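Local coordinates for sp1 protein (Swine acute diarrhea syndrome coronavirus, PDB 6LPA) that is the alphacoronavirus non-structural protein 1, associated with effects on host cell proliferation and with evasion of host immunity, at residues V10-E15 / N95-E100; I16-Y21 / I90-N95. One frame throughout, in Å; residues are numbered along the deposited sequence.

Interaction 1: V10-E15 / N95-E100; sequences VASDQE and NYVLEE
The carboxylate of Asp13 and the side-chain amide of Asn95 meet with their planes 81° apart, and the acid takes a bond on each oxygen. OD1 of Asp13 receives Asn95 ND2 at 2.7 Å through its syn lone pair, although the bond leaves the amide plane at a tilt. OD2 of Asp13 is approached from above the carboxylate plane by the backbone N of Asn95, 3.1 Å away. Asn95 therefore holds the acid with its backbone and its side chain together, which limits the carboxylate's rotation. Asp13 CG lies opposite its own carbonyl carbon across the CA–CB bond (chi1 -82°), and this brings the acid back to Asn95 from a backbone that has already left the strand. The other flat group, the Tyr96 ring, leads away from residues 10-15; its edge is met in plane by Leu98 CG.

Next along the chains from the Asp13–Asn95 pair, the backbones run antiparallel. Val10 and Val97 form a hydrogen-bonded pair, N to O in both directions at 2.9 Å, and Ala11 with Tyr96 is the non-hydrogen-bonded pair that follows. Val10 O also receives a CA-H...O contact from Tyr96 CA at 3.1 Å. Past the strand end, Ser12 N still donates a hydrogen bond to Asn95 O, 2.9 Å away. Apolar contact is slight: Val10 CG2 rests on the methylene CG of Glu99 at 3.5 Å, the two side chains crossing at about a right angle.

The pairing joins strand 6-11, first in the order of the sheet, to strand 96-104, with Glu99 and Leu8 continuing the backbone ladder. On its other side strand 6-11 meets strand 42-46, last in that order, through the Ala11–Phe44 backbone bond, which closes the sheet into a barrel, as in other coronavirus nsp1 structures. Val10 also packs on Phe44, and Tyr96 touches Arg43.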
loop_
_atom_site.group_PDB
_atom_site.type_symbol
_atom_site.label_atom_id
_atom_site.label_comp_id
_atom_site.label_asym_id
_atom_site.label_seq_id
_atom_site.Cartn_x
_atom_site.Cartn_y
_atom_site.Cartn_z
ATOM N N VAL A 10 18.490 -1.110 12.041
ATOM C CA VAL A 10 18.202 0.282 11.714
ATOM C C VAL A 10 19.390 0.871 10.973
ATOM O O VAL A 10 20.527 0.820 11.460
ATOM C CB VAL A 10 17.897 1.086 12.981
ATOM C CG1 VAL A 10 17.751 2.579 12.632
ATOM C CG2 VAL A 10 16.654 0.517 13.666
ATOM N N ALA A 11 19.128 1.442 9.797
ATOM C CA ALA A 11 20.207 1.926 8.954
ATOM C C ALA A 11 20.980 3.026 9.670
ATOM O O ALA A 11 20.397 3.852 10.373
ATOM C CB ALA A 11 19.640 2.431 7.629
ATOM N N SER A 12 22.312 3.018 9.506
ATOM C CA SER A 12 23.133 4.047 10.131
ATOM C C SER A 12 24.137 4.682 9.171
ATOM O O SER A 12 24.929 5.526 9.607
ATOM C CB SER A 12 23.888 3.490 11.352
ATOM O OG SER A 12 24.662 2.383 10.969
ATOM N N ASP A 13 24.144 4.319 7.893
ATOM C CA ASP A 13 25.070 4.928 6.950
ATOM C C ASP A 13 24.586 6.306 6.487
ATOM O O ASP A 13 23.388 6.615 6.494
ATOM C CB ASP A 13 25.249 4.052 5.711
ATOM C CG ASP A 13 26.236 2.948 5.913
ATOM O OD1 ASP A 13 27.066 3.057 6.841
ATOM O OD2 ASP A 13 26.184 1.979 5.127
ATOM N N GLN A 14 25.552 7.123 6.046
ATOM C CA GLN A 14 25.243 8.379 5.359
ATOM C C GLN A 14 24.336 8.162 4.152
ATOM O O GLN A 14 23.419 8.954 3.897
ATOM C CB GLN A 14 26.534 9.043 4.889
ATOM C CG GLN A 14 26.985 10.160 5.740
ATOM C CD GLN A 14 26.078 11.363 5.657
ATOM O OE1 GLN A 14 25.010 11.347 5.013
ATOM N NE2 GLN A 14 26.482 12.408 6.340
ATOM N N GLU A 15 24.616 7.127 3.368
ATOM C CA GLU A 15 23.807 6.763 2.217
ATOM C C GLU A 15 23.424 5.299 2.337
ATOM O O GLU A 15 24.212 4.477 2.813
ATOM C CB GLU A 15 24.548 7.015 0.882
ATOM C CG GLU A 15 24.136 8.315 0.196
ATOM C CD GLU A 15 24.308 8.271 -1.321
ATOM O OE1 GLU A 15 23.791 9.187 -2.000
ATOM O OE2 GLU A 15 24.960 7.324 -1.825
ATOM N N ASN A 95 25.218 -0.471 6.693
ATOM C CA ASN A 95 25.597 -0.559 8.096
ATOM C C ASN A 95 24.410 -0.156 8.953
ATOM O O ASN A 95 23.558 0.638 8.540
ATOM C CB ASN A 95 26.802 0.338 8.412
ATOM C CG ASN A 95 28.050 -0.054 7.620
ATOM O OD1 ASN A 95 28.352 -1.238 7.471
ATOM N ND2 ASN A 95 28.778 0.940 7.115
ATOM N N TYR A 96 24.358 -0.712 10.155
ATOM C CA TYR A 96 23.146 -0.659 10.950
ATOM C C TYR A 96 23.527 -0.681 12.415
ATOM O O TYR A 96 24.668 -0.981 12.777
ATOM C CB TYR A 96 22.216 -1.843 10.647
ATOM C CG TYR A 96 22.862 -3.186 10.950
ATOM C CD1 TYR A 96 23.725 -3.778 10.033
ATOM C CD2 TYR A 96 22.629 -3.855 12.159
ATOM C CE1 TYR A 96 24.334 -4.990 10.299
ATOM C CE2 TYR A 96 23.242 -5.093 12.436
ATOM C CZ TYR A 96 24.094 -5.646 11.495
ATOM O OH TYR A 96 24.717 -6.856 11.716
ATOM N N VAL A 97 22.543 -0.353 13.246
ATOM C CA VAL A 97 22.556 -0.617 14.674
ATOM C C VAL A 97 21.252 -1.337 15.001
ATOM O O VAL A 97 20.200 -1.058 14.411
ATOM C CB VAL A 97 22.705 0.682 15.510
ATOM C CG1 VAL A 97 24.019 1.400 15.184
ATOM C CG2 VAL A 97 21.522 1.614 15.298
ATOM N N LEU A 98 21.320 -2.270 15.944
ATOM C CA LEU A 98 20.147 -3.054 16.313
ATOM C C LEU A 98 19.274 -2.286 17.293
ATOM O O LEU A 98 19.778 -1.644 18.219
ATOM C CB LEU A 98 20.583 -4.391 16.911
ATOM C CG LEU A 98 21.347 -5.275 15.925
ATOM C CD1 LEU A 98 21.855 -6.588 16.561
ATOM C CD2 LEU A 98 20.460 -5.563 14.724
ATOM N N GLU A 99 17.954 -2.333 17.070
ATOM C CA GLU A 99 16.991 -1.611 17.891
ATOM C C GLU A 99 15.706 -2.415 18.016
ATOM O O GLU A 99 15.388 -3.254 17.170
ATOM C CB GLU A 99 16.643 -0.222 17.326
ATOM C CG GLU A 99 17.810 0.652 16.924
ATOM C CD GLU A 99 18.547 1.195 18.111
ATOM O OE1 GLU A 99 18.148 0.863 19.249
ATOM O OE2 GLU A 99 19.514 1.959 17.908
ATOM N N GLU A 100 14.940 -2.095 19.060
ATOM C CA GLU A 100 13.776 -2.865 19.473
ATOM C C GLU A 100 12.489 -2.153 19.086
ATOM O O GLU A 100 12.295 -0.981 19.426
ATOM C CB GLU A 100 13.805 -3.101 20.983
ATOM C CG GLU A 100 13.336 -4.470 21.364
ATOM C CD GLU A 100 14.382 -5.541 21.115
ATOM O OE1 GLU A 100 15.449 -5.226 20.532
ATOM O OE2 GLU A 100 14.132 -6.705 21.515
#

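Interaction 2: I16-Y21 / I90-N95; sequences ISAHGY and IPSNSN
An ST turn at Ser92 shapes this contact: its OG accepts the backbone N of Ser94 at 3.1 Å and, as donor, reaches across to Ser17 O at 2.8 Å. With OG anti to the backbone N of Ser92 (chi1 172°), the hydroxyl joins the turn to the other segment, and Ile16 CG2 packs against it. The residue before Ser92 joins in too: His19 N donates to Pro91 O, 3.1 Å away and in the carbonyl plane.

Pro91 is the apolar counterpart. Its CB lies over one face of the His19 imidazole in a CH-pi contact, 3.6 Å from the ring centroid and displaced toward the rim, nearest NE2. Pro91 CG meets the phenol end of Tyr21 obliquely, 3.5 Å from OH, so the pyrrolidine touches both rings, one through CB and the other through CG. Ala18 CB packs 3.7 Å from Ile90 CG2 and lies close to Pro91 O.

The contact ties the end of strand 85-91 to the chain leaving strand 16-17, which runs parallel to strand 53-54, with Ile16 bonded to Ile52 and Ile54 and Ala18 to Ile54. Strand 42-46 borders residues 90-95, with Cys42 against Pro91 and Val45 against Ile90, while Tyr21 reaches helix 24-28.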
loop_
_atom_site.group_PDB
_atom_site.type_symbol
_atom_site.label_atom_id
_atom_site.label_comp_id
_atom_site.label_asym_id
_atom_site.label_seq_id
_atom_site.Cartn_x
_atom_site.Cartn_y
_atom_site.Cartn_z
ATOM N N ILE A 16 22.210 4.981 1.910
ATOM C CA ILE A 16 21.646 3.645 2.039
ATOM C C ILE A 16 21.359 3.180 0.625
ATOM O O ILE A 16 20.443 3.695 -0.029
ATOM C CB ILE A 16 20.374 3.637 2.909
ATOM C CG1 ILE A 16 20.718 3.887 4.381
ATOM C CG2 ILE A 16 19.611 2.322 2.811
ATOM C CD1 ILE A 16 19.565 4.590 5.146
ATOM N N SER A 17 22.161 2.248 0.126
ATOM C CA SER A 17 21.824 1.609 -1.136
ATOM C C SER A 17 20.820 0.486 -0.883
ATOM O O SER A 17 21.040 -0.367 -0.015
ATOM C CB SER A 17 23.076 1.062 -1.810
ATOM O OG SER A 17 22.688 0.273 -2.914
ATOM N N ALA A 18 19.710 0.493 -1.625
ATOM C CA ALA A 18 18.588 -0.384 -1.325
ATOM C C ALA A 18 17.824 -0.680 -2.607
ATOM O O ALA A 18 18.160 -0.188 -3.685
ATOM C CB ALA A 18 17.670 0.243 -0.269
ATOM N N HIS A 19 16.779 -1.488 -2.479
ATOM C CA HIS A 19 15.917 -1.760 -3.618
ATOM C C HIS A 19 14.542 -2.177 -3.122
ATOM O O HIS A 19 14.399 -2.671 -1.999
ATOM C CB HIS A 19 16.505 -2.846 -4.530
ATOM C CG HIS A 19 16.676 -4.175 -3.870
ATOM N ND1 HIS A 19 15.732 -5.178 -3.956
ATOM C CD2 HIS A 19 17.685 -4.674 -3.118
ATOM C CE1 HIS A 19 16.147 -6.233 -3.278
ATOM N NE2 HIS A 19 17.335 -5.957 -2.766
ATOM N N GLY A 20 13.532 -1.965 -3.975
ATOM C CA GLY A 20 12.191 -2.473 -3.755
ATOM C C GLY A 20 11.716 -3.336 -4.912
ATOM O O GLY A 20 12.531 -3.776 -5.731
ATOM N N TYR A 21 10.409 -3.573 -5.001
ATOM C CA TYR A 21 9.837 -4.526 -5.940
ATOM C C TYR A 21 8.759 -3.865 -6.799
ATOM O O TYR A 21 8.048 -2.975 -6.327
ATOM C CB TYR A 21 9.259 -5.736 -5.188
ATOM C CG TYR A 21 10.313 -6.398 -4.318
ATOM C CD1 TYR A 21 11.389 -7.063 -4.888
ATOM C CD2 TYR A 21 10.259 -6.318 -2.931
ATOM C CE1 TYR A 21 12.374 -7.642 -4.101
ATOM C CE2 TYR A 21 11.239 -6.906 -2.135
ATOM C CZ TYR A 21 12.292 -7.560 -2.728
ATOM O OH TYR A 21 13.262 -8.150 -1.945
ATOM N N ILE A 90 13.374 -1.961 4.148
ATOM C CA ILE A 90 13.756 -1.978 2.743
ATOM C C ILE A 90 14.958 -2.892 2.578
ATOM O O ILE A 90 15.945 -2.755 3.323
ATOM C CB ILE A 90 14.098 -0.564 2.233
ATOM C CG1 ILE A 90 13.083 0.471 2.752
ATOM C CG2 ILE A 90 14.194 -0.565 0.717
ATOM C CD1 ILE A 90 13.455 1.933 2.465
ATOM N N PRO A 91 14.944 -3.790 1.595
ATOM C CA PRO A 91 16.123 -4.636 1.352
ATOM C C PRO A 91 17.352 -3.769 1.135
ATOM O O PRO A 91 17.371 -2.884 0.272
ATOM C CB PRO A 91 15.735 -5.436 0.101
ATOM C CG PRO A 91 14.228 -5.489 0.146
ATOM C CD PRO A 91 13.821 -4.129 0.702
ATOM N N SER A 92 18.367 -3.999 1.965
ATOM C CA SER A 92 19.586 -3.207 1.939
ATOM C C SER A 92 20.654 -3.914 2.756
ATOM O O SER A 92 20.352 -4.566 3.761
ATOM C CB SER A 92 19.348 -1.798 2.502
ATOM O OG SER A 92 20.585 -1.129 2.622
ATOM N N ASN A 93 21.902 -3.763 2.322
ATOM C CA ASN A 93 23.067 -4.230 3.062
ATOM C C ASN A 93 23.801 -3.102 3.795
ATOM O O ASN A 93 24.996 -3.235 4.076
ATOM C CB ASN A 93 24.022 -4.959 2.109
ATOM C CG ASN A 93 23.471 -6.309 1.641
ATOM O OD1 ASN A 93 22.884 -7.056 2.423
ATOM N ND2 ASN A 93 23.632 -6.604 0.350
ATOM N N SER A 94 23.123 -1.996 4.116
ATOM C CA SER A 94 23.812 -0.884 4.766
ATOM C C SER A 94 24.261 -1.252 6.181
ATOM O O SER A 94 23.757 -2.200 6.801
ATOM C CB SER A 94 22.909 0.343 4.844
ATOM O OG SER A 94 22.053 0.232 5.957
ATOM N N ASN A 95 25.218 -0.471 6.693
ATOM C CA ASN A 95 25.597 -0.559 8.096
ATOM C C ASN A 95 24.410 -0.156 8.953
ATOM O O ASN A 95 23.558 0.638 8.540
ATOM C CB ASN A 95 26.802 0.338 8.412
ATOM C CG ASN A 95 28.050 -0.054 7.620
ATOM O OD1 ASN A 95 28.352 -1.238 7.471
ATOM N ND2 ASN A 95 28.778 0.940 7.115
#

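The two interactions follow each other along both arms of the chain: strand 6-11 leads to strand 16-17, and strand 85-91 to strand 96-104. Interaction 2 falls within the stretch of chain that interaction 1 brackets; Asn95 ends one segment and starts the other, but makes its cross-contacts in interaction 1. The contact centres lie 11 Å apart, and they touch where Ala11 CB packs 3.3 Å from Ile16 CD1 and 3.7 Å from Ser94 OG. Asp13 OD2 also sits 3.7 Å from Ser94 CB. Interaction 1 is a surface contact, largely backbone and polar; interaction 2 is mostly buried and adds apolar packing. Together they pin both ends of the 12-15 connection against the turn between strands 85-91 and 96-104.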